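Local coordinates for pullulanase C protein (Klebsiella pneumoniae subsp. pneumoniae NTUH-K2044, PDB 5HJ1) that belongs to the type II secretion system, probably serving the export of pullulanase, and binds a fatty acid, vaccenic acid, in its PDZ domain, at residues Gln67-Ala70 against Gln71-Leu74. Residues are numbered along the deposited sequence; the frame is centred on the assembly and turned at random.
Sequences QEQA and QQAL
Ala70 and Leu74 meet one turn apart on the inner face of helix 67-77, the amphipathic alpha-helix that packs beside the antiparallel sheet of this PDZ domain, and they illustrate how one helix serves two environments. On the buried side the packing is close. The carbonyl oxygen of Ala70 accepts the amide of Leu74, N to O 2.9 Å, and the leucine side chain leans back over the same oxygen, with Leu74 CG 3.3 Å from Ala70 O. That lean follows from chi1 of -69°, which sets CG beside the backbone nitrogen and anti to the carbonyl carbon. Beyond this turn, Leu74 rests on Leu5, Arg8 and Leu9 of helix 5-9, while Ala73 reaches Ile62 of strand 62-63. Gln71 O also accepts a hydrogen bond from Arg8 NH2, a second tie to helix 5-9. Leu74 lies about 6 Å, side chain to ligand, from the bound vaccenic acid, whose pocket includes Leu9, consistent with a place in the second shell, behind Leu9.

The glutamines lie on the looser side. Gln71 and Gln72 are exposed, and their amides Gln71 N and Gln72 N simply continue the i to i+4 pattern onto Gln67 O and Glu68 O. The first torsion of Gln71 sets CG beside its own backbone nitrogen, 3.1 Å from Gln67 O, and the bend at chi2 then redirects the amide. Gln69, partly exposed, also rests on Ile62, as Ala73 does. Gln69 and Gln72 run side by side and point the same way; their amide planes are turned 42° apart, and the two NE2 atoms stand 3.7 Å from each other without bonding. Beside that pair the backbone bond is short and straight: Ala73 N lies 2.8 Å from Gln69 O, with an N-H...O angle of 168°.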
loop_
_atom_site.group_PDB
_atom_site.type_symbol
_atom_site.label_atom_id
_atom_site.label_comp_id
_atom_site.label_asym_id
_atom_site.label_seq_id
_atom_site.Cartn_x
_atom_site.Cartn_y
_atom_site.Cartn_z
ATOM N N GLN A 67 -13.109 5.045 -0.713
ATOM C CA GLN A 67 -13.436 3.836 -1.474
ATOM C C GLN A 67 -13.453 3.947 -3.018
ATOM O O GLN A 67 -12.766 3.163 -3.667
ATOM C CB GLN A 67 -14.763 3.255 -0.988
ATOM C CG GLN A 67 -15.036 1.870 -1.534
ATOM C CD GLN A 67 -16.302 1.269 -0.961
ATOM O OE1 GLN A 67 -16.816 1.734 0.063
ATOM N NE2 GLN A 67 -16.811 0.216 -1.610
ATOM N N GLU A 68 -14.205 4.886 -3.614
ATOM C CA GLU A 68 -14.223 4.969 -5.097
ATOM C C GLU A 68 -12.865 5.373 -5.660
ATOM O O GLU A 68 -12.449 4.838 -6.694
ATOM C CB GLU A 68 -15.355 5.844 -5.703
ATOM C CG GLU A 68 -15.165 7.370 -5.798
ATOM C CD GLU A 68 -15.360 8.137 -4.497
ATOM O OE1 GLU A 68 -15.960 7.584 -3.550
ATOM O OE2 GLU A 68 -14.955 9.328 -4.437
ATOM N N GLN A 69 -12.174 6.294 -4.982
ATOM C CA GLN A 69 -10.815 6.681 -5.431
ATOM C C GLN A 69 -9.843 5.514 -5.362
ATOM O O GLN A 69 -9.087 5.240 -6.311
ATOM C CB GLN A 69 -10.305 7.881 -4.637
ATOM C CG GLN A 69 -10.927 9.176 -5.119
ATOM C CD GLN A 69 -10.589 9.463 -6.592
ATOM O OE1 GLN A 69 -9.446 9.360 -6.997
ATOM N NE2 GLN A 69 -11.578 9.902 -7.367
ATOM N N ALA A 70 -9.852 4.788 -4.267
ATOM C CA ALA A 70 -8.970 3.654 -4.168
ATOM C C ALA A 70 -9.233 2.668 -5.275
ATOM O O ALA A 70 -8.285 2.073 -5.805
ATOM C CB ALA A 70 -9.094 2.984 -2.805
ATOM N N GLN A 71 -10.508 2.464 -5.631
ATOM C CA GLN A 71 -10.837 1.562 -6.722
ATOM C C GLN A 71 -10.162 2.022 -7.986
ATOM O O GLN A 71 -9.599 1.220 -8.702
ATOM C CB GLN A 71 -12.357 1.482 -6.967
ATOM C CG GLN A 71 -13.146 0.909 -5.805
ATOM C CD GLN A 71 -12.900 -0.572 -5.572
ATOM O OE1 GLN A 71 -12.245 -0.945 -4.596
ATOM N NE2 GLN A 71 -13.395 -1.422 -6.479
ATOM N N GLN A 72 -10.240 3.312 -8.244
ATOM C CA GLN A 72 -9.622 3.892 -9.448
ATOM C C GLN A 72 -8.101 3.686 -9.407
ATOM O O GLN A 72 -7.505 3.194 -10.363
ATOM C CB GLN A 72 -10.043 5.355 -9.568
ATOM C CG GLN A 72 -9.600 6.092 -10.826
ATOM C CD GLN A 72 -10.401 7.379 -11.078
ATOM O OE1 GLN A 72 -10.061 8.169 -11.971
ATOM N NE2 GLN A 72 -11.484 7.588 -10.309
ATOM N N ALA A 73 -7.491 3.968 -8.268
ATOM C CA ALA A 73 -6.041 3.778 -8.138
ATOM C C ALA A 73 -5.603 2.333 -8.421
ATOM O O ALA A 73 -4.620 2.078 -9.115
ATOM C CB ALA A 73 -5.606 4.191 -6.755
ATOM N N LEU A 74 -6.363 1.377 -7.923
ATOM C CA LEU A 74 -6.026 -0.029 -8.127
ATOM C C LEU A 74 -6.174 -0.512 -9.573
ATOM O O LEU A 74 -5.350 -1.300 -10.056
ATOM C CB LEU A 74 -6.927 -0.879 -7.218
ATOM C CG LEU A 74 -6.621 -0.729 -5.744
ATOM C CD1 LEU A 74 -7.764 -1.265 -4.892
ATOM C CD2 LEU A 74 -5.312 -1.436 -5.403
#